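PDB 5TTX: hydrogenase 2 maturation peptidase from Thaumarchaeota archaeon SCGC AB-539-E09, which probably cleaves a C-terminal extension from the large subunit of a [NiFe] hydrogenase, a late step in maturation of that enzyme. Local coordinates for residues Arg28-Leu33 with Thr147-Val151; Arg9-Val15 with Tyr61-Leu67; Met36-Val42 with Leu155-Leu160. All coordinates share one frame; numbering follows the deposited sequence.

Contact 1 (Arg28-Leu33 with Thr147-Val151); sequences RVVDLL and THAAV
Leu32 lays its CD1 methyl over one face of the His148 ring, 4.0 Å from the ring centroid and 26° off the normal, a CH-pi contact displaced toward the rim on the ND1 and CE1 side. Leu32 CD1 also meets Val151 CG2 at 3.6 Å and Thr147 OG1 at 3.6 Å; this branch touches all three residues, and the Leu32 side chain crosses each of theirs at about a right angle. One turn earlier, Val29 uses both methyls. Val29 CG1 lies anti to the backbone N (chi1 170°) and meets Val151 CG2 at 4.1 Å, while Val29 CG2 drops beside Ala150 CB at 3.8 Å and over Thr147 CA at 3.8 Å. The axes of the two short helical segments approach to 9.2 Å and their directions differ by 59°. Thr147 turns its hydroxyl back onto its own helix, where OG1 bonds to Glu144 O; Phe25, Leu67 and Leu79 also touch Ala150. The interface joining helices 25-34 and 141-158 on one side of the sheet therefore rests on apolar packing and one CH-pi contact, with the Thr147 hydroxyl satisfied within its own helix.

Contact 2 (Arg9-Val15 with Tyr61-Leu67); sequences RVLVAGV and YEKVIFL
Strands 10-15 and 63-67 run parallel, their axes approaching to 4.7 Å and turned by only 15°, with Arg9 O accepting from Glu62 N before the regular ladder begins. Leu11 and Ala13 each both donate and accept, through Leu11 N to Lys63 O, Ile65 N to Leu11 O, Ala13 N to Ile65 O and Leu67 N to Ala13 O; Val15 N to Leu67 O, at 2.8 Å, ends the series. On one face, Leu11 CB sits squarely over the Tyr61 ring, 3.5 Å from its centroid and 13° off the normal. Tyr61 OH bonds to Asp43 and Arg45, which ties down the far end of that ring. Further along, the Phe66 ring takes Ala13 CB over its face, 4.2 Å from the centroid, and Val15 CG2 at its edge, 3.6 Å from Phe66 CD1. Val15 and Phe66 also pack on Thr100 and Met99 of the second subunit. The opposite face carries Val12, whose CG1, anti to its own amide nitrogen (chi1 -176°), reaches Leu67 CD1 at 3.6 Å beneath helices 25-34 and 141-158. At the exposed end Glu62 OE1 approaches the guanidinium edge of Arg9 in its plane, a weak salt bridge with NH1 at 3.4 Å; Arg9 itself is poorly ordered. Parallel neighbours of this kind, largely apolar on both faces and covered by helices on one, belong to the mixed, mostly parallel central sheet of an alpha/beta fold, in which strand 10-15 lies between strands 42-48 and 63-69.

Contact 3 (Met36-Val42 with Leu155-Leu160); sequences MSLPDYV and LEALGL
Leu38 and Leu160 form the closer-knit part of this contact together with Pro39 and Leu155. Leu38 CD2 lies 3.9 Å from Leu155 CD2 and 4.1 Å from Leu160 CD1, crossing the Leu160 side chain at about a right angle, while Pro39 CD meets Leu160 CD1 at 3.8 Å. Leu160 is brought there by the Schellman motif that ends the helix: Gly159, with positive phi, turns the chain, and Leu160 N bonds back to Leu155 O at 2.8 Å. Facing it, Pro39 to Val42 make a type I turn, and Val42 CG2 comes within 4.3 Å of Leu158 CD1 on the inner side. The margins are looser. Selenomethionine Met36, bent at its last torsion (chi3 90°), meets Leu155 CD1 with CE, tip to tip at 3.9 Å, at the exposed edge of the contact. At the other margin Tyr41 OH stands 4.3 Å from Leu160 CD2, and a water near the edge of its ring donates to Leu158 O at 2.8 Å; its link to Tyr41 OH is too short to be trusted. The loop is thus held to the C-terminal end of helix 141-158 chiefly by leucine and proline carbons, with water meeting a backbone carbonyl at the margin.

Three contacts build one layered body. Contact 1 lies above the strands of contact 2, their centres about 13 Å apart: Leu33 CD1 rests 3.7 Å from Val12 CG1, and Val29 CG1 lies 3.8 Å from Leu67 CD1. Contact 3 continues helix 141-158 from contact 1, and Val151 CG1 meets Met36 SE at 3.8 Å. It also reaches the sheet, about 11 Å between centres, since Tyr41 O probably accepts hydrogen bonds from the N atoms of Arg9 and Val10, while Leu158 CD2 packs 3.6 Å from Val10 CG1. Helix 25-34 connects strands 10-15 and 42-48 as a beta-alpha-beta crossover, and helix 141-158 packs beside it. None of the three includes a metal or ligand.

Contact 1 (Arg28-Leu33 with Thr147-Val151)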
loop_
_atom_site.group_PDB
_atom_site.type_symbol
_atom_site.label_atom_id
_atom_site.label_comp_id
_atom_site.label_asym_id
_atom_site.label_seq_id
_atom_site.Cartn_x
_atom_site.Cartn_y
_atom_site.Cartn_z
ATOM N N ARG A 28 -16.101 21.221 42.735
ATOM C CA ARG A 28 -17.191 21.558 43.640
ATOM C C ARG A 28 -18.549 21.116 43.078
ATOM O O ARG A 28 -19.455 20.796 43.851
ATOM C CB ARG A 28 -17.164 23.056 43.951
ATOM C CG ARG A 28 -16.032 23.487 44.928
ATOM C CD ARG A 28 -16.329 23.094 46.395
ATOM N NE ARG A 28 -17.563 23.723 46.824
ATOM C CZ ARG A 28 -17.624 24.904 47.436
ATOM N NH1 ARG A 28 -16.506 25.583 47.721
ATOM N NH2 ARG A 28 -18.806 25.408 47.754
ATOM N N VAL A 29 -18.708 21.075 41.749
ATOM C CA VAL A 29 -19.913 20.482 41.177
ATOM C C VAL A 29 -19.946 18.989 41.472
ATOM O O VAL A 29 -20.991 18.434 41.829
ATOM C CB VAL A 29 -20.006 20.745 39.660
ATOM C CG1 VAL A 29 -21.166 19.898 39.058
ATOM C CG2 VAL A 29 -20.213 22.245 39.359
ATOM N N VAL A 30 -18.804 18.317 41.344
ATOM C CA VAL A 30 -18.755 16.900 41.699
ATOM C C VAL A 30 -19.195 16.693 43.144
ATOM O O VAL A 30 -19.933 15.745 43.443
ATOM C CB VAL A 30 -17.349 16.334 41.437
ATOM C CG1 VAL A 30 -17.216 14.908 41.998
ATOM C CG2 VAL A 30 -17.087 16.352 39.940
ATOM N N ASP A 31 -18.765 17.579 44.062
ATOM C CA ASP A 31 -19.218 17.486 45.449
ATOM C C ASP A 31 -20.736 17.529 45.534
ATOM O O ASP A 31 -21.343 16.738 46.265
ATOM C CB ASP A 31 -18.644 18.622 46.300
ATOM C CG ASP A 31 -17.146 18.538 46.475
ATOM O OD1 ASP A 31 -16.531 17.548 46.012
ATOM O OD2 ASP A 31 -16.589 19.474 47.088
ATOM N N LEU A 32 -21.372 18.449 44.803
ATOM C CA LEU A 32 -22.831 18.501 44.816
ATOM C C LEU A 32 -23.429 17.203 44.295
ATOM O O LEU A 32 -24.330 16.632 44.921
ATOM C CB LEU A 32 -23.331 19.690 44.001
ATOM C CG LEU A 32 -23.063 21.063 44.615
ATOM C CD1 LEU A 32 -23.542 22.149 43.652
ATOM C CD2 LEU A 32 -23.765 21.204 46.011
ATOM N N LEU A 33 -22.925 16.710 43.161
ATOM C CA LEU A 33 -23.461 15.484 42.561
ATOM C C LEU A 33 -23.257 14.279 43.473
ATOM O O LEU A 33 -24.181 13.489 43.687
ATOM C CB LEU A 33 -22.811 15.249 41.199
ATOM C CG LEU A 33 -23.207 16.285 40.151
ATOM C CD1 LEU A 33 -22.349 16.140 38.913
ATOM C CD2 LEU A 33 -24.688 16.125 39.798
ATOM N N THR A 147 -22.382 26.597 40.439
ATOM C CA THR A 147 -22.305 25.159 40.661
ATOM C C THR A 147 -23.699 24.539 40.656
ATOM O O THR A 147 -23.904 23.459 40.094
ATOM C CB THR A 147 -21.586 24.827 41.971
ATOM O OG1 THR A 147 -22.257 25.434 43.079
ATOM C CG2 THR A 147 -20.139 25.283 41.927
ATOM N N HIS A 148 -24.682 25.230 41.236
ATOM C CA HIS A 148 -26.032 24.677 41.257
ATOM C C HIS A 148 -26.638 24.675 39.864
ATOM O O HIS A 148 -27.347 23.736 39.495
ATOM C CB HIS A 148 -26.909 25.451 42.251
ATOM C CG HIS A 148 -26.367 25.404 43.638
ATOM N ND1 HIS A 148 -26.515 24.302 44.453
ATOM C CD2 HIS A 148 -25.603 26.280 44.325
ATOM C CE1 HIS A 148 -25.882 24.512 45.591
ATOM N NE2 HIS A 148 -25.330 25.709 45.544
ATOM N N ALA A 149 -26.353 25.714 39.076
ATOM C CA ALA A 149 -26.809 25.747 37.691
ATOM C C ALA A 149 -26.149 24.640 36.871
ATOM O O ALA A 149 -26.806 23.981 36.053
ATOM C CB ALA A 149 -26.511 27.116 37.080
ATOM N N ALA A 150 -24.853 24.421 37.085
ATOM C CA ALA A 150 -24.172 23.364 36.362
ATOM C C ALA A 150 -24.766 22.017 36.722
ATOM O O ALA A 150 -24.918 21.150 35.856
ATOM C CB ALA A 150 -22.668 23.402 36.656
ATOM N N VAL A 151 -25.148 21.841 37.992
ATOM C CA VAL A 151 -25.776 20.589 38.410
ATOM C C VAL A 151 -27.019 20.321 37.564
ATOM O O VAL A 151 -27.211 19.219 37.046
ATOM C CB VAL A 151 -26.097 20.636 39.917
ATOM C CG1 VAL A 151 -27.153 19.577 40.320
ATOM C CG2 VAL A 151 -24.831 20.437 40.718
#

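Contact 2 (Arg9-Val15 with Tyr61-Leu67)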
loop_
_atom_site.group_PDB
_atom_site.type_symbol
_atom_site.label_atom_id
_atom_site.label_comp_id
_atom_site.label_asym_id
_atom_site.label_seq_id
_atom_site.Cartn_x
_atom_site.Cartn_y
_atom_site.Cartn_z
ATOM N N ARG A 9 -20.876 3.680 33.413
ATOM C CA ARG A 9 -21.261 4.045 32.053
ATOM C C ARG A 9 -21.102 5.520 31.735
ATOM O O ARG A 9 -20.673 5.855 30.627
ATOM C CB ARG A 9 -22.709 3.627 31.790
ATOM C CG ARG A 9 -22.867 2.150 31.603
ATOM C CD ARG A 9 -22.574 1.755 30.160
ATOM N NE ARG A 9 -22.354 0.318 29.999
ATOM C CZ ARG A 9 -22.279 -0.298 28.821
ATOM N NH1 ARG A 9 -22.416 0.394 27.692
ATOM N NH2 ARG A 9 -22.074 -1.612 28.768
ATOM N N VAL A 10 -21.449 6.414 32.653
ATOM C CA VAL A 10 -21.339 7.850 32.437
ATOM C C VAL A 10 -20.308 8.412 33.404
ATOM O O VAL A 10 -20.318 8.069 34.590
ATOM C CB VAL A 10 -22.681 8.570 32.626
ATOM C CG1 VAL A 10 -22.462 10.093 32.607
ATOM C CG2 VAL A 10 -23.655 8.143 31.550
ATOM N N LEU A 11 -19.415 9.259 32.888
ATOM C CA LEU A 11 -18.399 9.936 33.674
ATOM C C LEU A 11 -18.744 11.410 33.718
ATOM O O LEU A 11 -18.883 12.043 32.666
ATOM C CB LEU A 11 -16.998 9.749 33.082
ATOM C CG LEU A 11 -15.939 10.695 33.701
ATOM C CD1 LEU A 11 -15.773 10.408 35.176
ATOM C CD2 LEU A 11 -14.562 10.616 32.992
ATOM N N VAL A 12 -18.893 11.958 34.919
ATOM C CA VAL A 12 -18.933 13.407 35.104
ATOM C C VAL A 12 -17.658 13.809 35.830
ATOM O O VAL A 12 -17.442 13.408 36.988
ATOM C CB VAL A 12 -20.181 13.854 35.877
ATOM C CG1 VAL A 12 -20.251 15.379 35.969
ATOM C CG2 VAL A 12 -21.451 13.271 35.255
ATOM N N ALA A 13 -16.822 14.610 35.159
ATOM C CA ALA A 13 -15.461 14.896 35.603
ATOM C C ALA A 13 -15.321 16.364 35.955
ATOM O O ALA A 13 -15.509 17.230 35.097
ATOM C CB ALA A 13 -14.435 14.518 34.527
ATOM N N GLY A 14 -14.985 16.643 37.214
ATOM C CA GLY A 14 -14.653 17.992 37.627
ATOM C C GLY A 14 -13.156 18.224 37.547
ATOM O O GLY A 14 -12.368 17.469 38.122
ATOM N N VAL A 15 -12.765 19.263 36.823
ATOM C CA VAL A 15 -11.362 19.530 36.547
ATOM C C VAL A 15 -11.013 20.909 37.088
ATOM O O VAL A 15 -11.698 21.891 36.775
ATOM C CB VAL A 15 -11.055 19.461 35.038
ATOM C CG1 VAL A 15 -9.606 19.729 34.790
ATOM C CG2 VAL A 15 -11.443 18.116 34.471
ATOM N N TYR A 61 -16.035 4.477 29.575
ATOM C CA TYR A 61 -17.292 5.206 29.609
ATOM C C TYR A 61 -17.834 5.366 28.201
ATOM O O TYR A 61 -17.081 5.419 27.229
ATOM C CB TYR A 61 -17.128 6.589 30.249
ATOM C CG TYR A 61 -16.653 6.489 31.661
ATOM C CD1 TYR A 61 -17.559 6.361 32.709
ATOM C CD2 TYR A 61 -15.295 6.476 31.954
ATOM C CE1 TYR A 61 -17.125 6.235 34.022
ATOM C CE2 TYR A 61 -14.854 6.366 33.262
ATOM C CZ TYR A 61 -15.775 6.243 34.287
ATOM O OH TYR A 61 -15.342 6.120 35.577
ATOM N N GLU A 62 -19.156 5.427 28.097
ATOM C CA GLU A 62 -19.801 5.736 26.831
ATOM C C GLU A 62 -20.204 7.199 26.725
ATOM O O GLU A 62 -20.500 7.675 25.628
ATOM C CB GLU A 62 -21.036 4.850 26.644
ATOM C CG GLU A 62 -22.191 5.214 27.553
ATOM C CD GLU A 62 -23.412 4.307 27.375
ATOM O OE1 GLU A 62 -23.386 3.441 26.475
ATOM O OE2 GLU A 62 -24.399 4.465 28.128
ATOM N N LYS A 63 -20.242 7.919 27.833
ATOM C CA LYS A 63 -20.588 9.326 27.798
ATOM C C LYS A 63 -19.737 10.034 28.841
ATOM O O LYS A 63 -19.511 9.497 29.928
ATOM C CB LYS A 63 -22.094 9.514 28.031
ATOM C CG LYS A 63 -22.571 10.946 28.043
ATOM C CD LYS A 63 -24.077 10.996 28.153
ATOM C CE LYS A 63 -24.594 12.426 28.194
ATOM N NZ LYS A 63 -24.459 13.064 26.851
ATOM N N VAL A 64 -19.211 11.205 28.485
ATOM C CA VAL A 64 -18.371 11.998 29.378
ATOM C C VAL A 64 -18.882 13.426 29.400
ATOM O O VAL A 64 -19.227 13.990 28.354
ATOM C CB VAL A 64 -16.883 11.988 28.972
ATOM C CG1 VAL A 64 -16.091 12.756 29.987
ATOM C CG2 VAL A 64 -16.370 10.586 28.938
ATOM N N ILE A 65 -18.924 14.003 30.597
ATOM C CA ILE A 65 -19.204 15.418 30.822
ATOM C C ILE A 65 -18.042 15.985 31.620
ATOM O O ILE A 65 -17.754 15.501 32.723
ATOM C CB ILE A 65 -20.526 15.613 31.580
ATOM C CG1 ILE A 65 -21.678 15.003 30.794
ATOM C CG2 ILE A 65 -20.782 17.085 31.933
ATOM C CD1 ILE A 65 -23.030 15.156 31.518
ATOM N N PHE A 66 -17.373 16.999 31.069
ATOM C CA PHE A 66 -16.255 17.672 31.728
ATOM C C PHE A 66 -16.721 19.017 32.250
ATOM O O PHE A 66 -17.396 19.771 31.531
ATOM C CB PHE A 66 -15.063 17.914 30.782
ATOM C CG PHE A 66 -14.119 16.757 30.694
ATOM C CD1 PHE A 66 -13.053 16.649 31.567
ATOM C CD2 PHE A 66 -14.300 15.760 29.730
ATOM C CE1 PHE A 66 -12.182 15.558 31.497
ATOM C CE2 PHE A 66 -13.427 14.681 29.646
ATOM C CZ PHE A 66 -12.371 14.577 30.538
ATOM N N LEU A 67 -16.325 19.329 33.480
ATOM C CA LEU A 67 -16.607 20.620 34.098
ATOM C C LEU A 67 -15.290 21.283 34.472
ATOM O O LEU A 67 -14.427 20.659 35.113
ATOM C CB LEU A 67 -17.508 20.452 35.325
ATOM C CG LEU A 67 -18.874 19.819 35.018
ATOM C CD1 LEU A 67 -19.085 18.755 36.039
ATOM C CD2 LEU A 67 -19.983 20.827 35.118
#

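Contact 3 (Met36-Val42 with Leu155-Leu160)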
loop_
_atom_site.group_PDB
_atom_site.type_symbol
_atom_site.label_atom_id
_atom_site.label_comp_id
_atom_site.label_asym_id
_atom_site.label_seq_id
_atom_site.Cartn_x
_atom_site.Cartn_y
_atom_site.Cartn_z
HETATM N N MSE A 36 -25.968 13.898 45.975
HETATM C CA MSE A 36 -27.315 13.551 45.564
HETATM C C MSE A 36 -27.332 12.064 45.340
HETATM O O MSE A 36 -26.314 11.397 45.487
HETATM C CB MSE A 36 -27.724 14.304 44.314
HETATM C CG MSE A 36 -27.486 15.782 44.435
HETATM SE SE MSE A 36 -27.723 16.692 42.740
HETATM C CE MSE A 36 -29.642 17.093 42.888
ATOM N N SER A 37 -28.471 11.523 44.980
ATOM C CA SER A 37 -28.600 10.073 44.890
ATOM C C SER A 37 -28.691 9.745 43.410
ATOM O O SER A 37 -29.778 9.679 42.838
ATOM C CB SER A 37 -29.812 9.567 45.681
ATOM O OG SER A 37 -29.820 10.119 46.990
ATOM N N LEU A 38 -27.612 9.585 42.835
ATOM C CA LEU A 38 -27.431 9.332 41.419
ATOM C C LEU A 38 -27.372 7.835 41.139
ATOM O O LEU A 38 -26.880 7.057 41.966
ATOM C CB LEU A 38 -26.152 9.986 40.927
ATOM C CG LEU A 38 -26.191 11.512 40.866
ATOM C CD1 LEU A 38 -24.895 12.044 40.278
ATOM C CD2 LEU A 38 -27.382 11.993 40.058
ATOM N N PRO A 39 -27.874 7.418 39.979
ATOM C CA PRO A 39 -27.768 6.005 39.595
ATOM C C PRO A 39 -26.322 5.526 39.645
ATOM O O PRO A 39 -25.381 6.292 39.393
ATOM C CB PRO A 39 -28.313 5.981 38.163
ATOM C CG PRO A 39 -29.035 7.287 37.980
ATOM C CD PRO A 39 -28.419 8.267 38.907
ATOM N N ASP A 40 -26.157 4.239 39.973
ATOM C CA ASP A 40 -24.826 3.646 40.093
ATOM C C ASP A 40 -24.002 3.815 38.826
ATOM O O ASP A 40 -22.766 3.874 38.896
ATOM C CB ASP A 40 -24.927 2.155 40.426
ATOM C CG ASP A 40 -25.126 1.896 41.907
ATOM O OD1 ASP A 40 -25.823 0.915 42.246
ATOM O OD2 ASP A 40 -24.593 2.674 42.734
ATOM N N TYR A 41 -24.653 3.900 37.661
ATOM C CA TYR A 41 -23.882 3.920 36.425
ATOM C C TYR A 41 -23.207 5.272 36.177
ATOM O O TYR A 41 -22.313 5.359 35.329
ATOM C CB TYR A 41 -24.774 3.491 35.242
ATOM C CG TYR A 41 -25.823 4.498 34.849
ATOM C CD1 TYR A 41 -25.486 5.611 34.073
ATOM C CD2 TYR A 41 -27.147 4.344 35.230
ATOM C CE1 TYR A 41 -26.427 6.564 33.729
ATOM C CE2 TYR A 41 -28.110 5.273 34.846
ATOM C CZ TYR A 41 -27.730 6.385 34.108
ATOM O OH TYR A 41 -28.651 7.325 33.735
ATOM N N VAL A 42 -23.590 6.312 36.905
ATOM C CA VAL A 42 -22.929 7.606 36.821
ATOM C C VAL A 42 -21.728 7.615 37.760
ATOM O O VAL A 42 -21.860 7.304 38.946
ATOM C CB VAL A 42 -23.906 8.734 37.180
ATOM C CG1 VAL A 42 -23.189 10.084 37.162
ATOM C CG2 VAL A 42 -25.058 8.723 36.215
ATOM N N LEU A 155 -27.769 17.231 35.108
ATOM C CA LEU A 155 -28.919 16.339 35.240
ATOM C C LEU A 155 -29.753 16.336 33.967
ATOM O O LEU A 155 -30.263 15.285 33.572
ATOM C CB LEU A 155 -29.768 16.728 36.455
ATOM C CG LEU A 155 -29.164 16.504 37.854
ATOM C CD1 LEU A 155 -30.124 16.959 38.979
ATOM C CD2 LEU A 155 -28.782 15.046 38.075
ATOM N N GLU A 156 -29.868 17.481 33.284
ATOM C CA GLU A 156 -30.663 17.500 32.060
ATOM C C GLU A 156 -29.983 16.710 30.963
ATOM O O GLU A 156 -30.641 15.956 30.237
ATOM C CB GLU A 156 -30.900 18.913 31.576
ATOM C CG GLU A 156 -31.755 19.747 32.482
ATOM C CD GLU A 156 -31.646 21.216 32.135
ATOM O OE1 GLU A 156 -32.357 22.026 32.769
ATOM O OE2 GLU A 156 -30.848 21.546 31.222
ATOM N N ALA A 157 -28.667 16.880 30.830
ATOM C CA ALA A 157 -27.902 16.141 29.840
ATOM C C ALA A 157 -28.096 14.644 29.989
ATOM O O ALA A 157 -28.085 13.918 28.993
ATOM C CB ALA A 157 -26.417 16.477 29.975
ATOM N N LEU A 158 -28.283 14.171 31.216
ATOM C CA LEU A 158 -28.410 12.755 31.514
ATOM C C LEU A 158 -29.853 12.285 31.611
ATOM O O LEU A 158 -30.087 11.091 31.826
ATOM C CB LEU A 158 -27.674 12.431 32.821
ATOM C CG LEU A 158 -26.166 12.679 32.782
ATOM C CD1 LEU A 158 -25.500 12.429 34.142
ATOM C CD2 LEU A 158 -25.558 11.789 31.707
ATOM N N GLY A 159 -30.825 13.179 31.468
ATOM C CA GLY A 159 -32.209 12.764 31.603
ATOM C C GLY A 159 -32.683 12.557 33.023
ATOM O O GLY A 159 -33.742 11.957 33.225
ATOM N N LEU A 160 -31.952 13.064 34.015
ATOM C CA LEU A 160 -32.251 12.853 35.422
ATOM C C LEU A 160 -32.940 14.039 36.084
ATOM O O LEU A 160 -33.193 13.992 37.295
ATOM C CB LEU A 160 -30.958 12.532 36.173
ATOM C CG LEU A 160 -30.261 11.261 35.697
ATOM C CD1 LEU A 160 -28.940 11.112 36.406
ATOM C CD2 LEU A 160 -31.150 10.018 35.923
HETATM O O HOH W 1 -28.286 8.979 32.029
#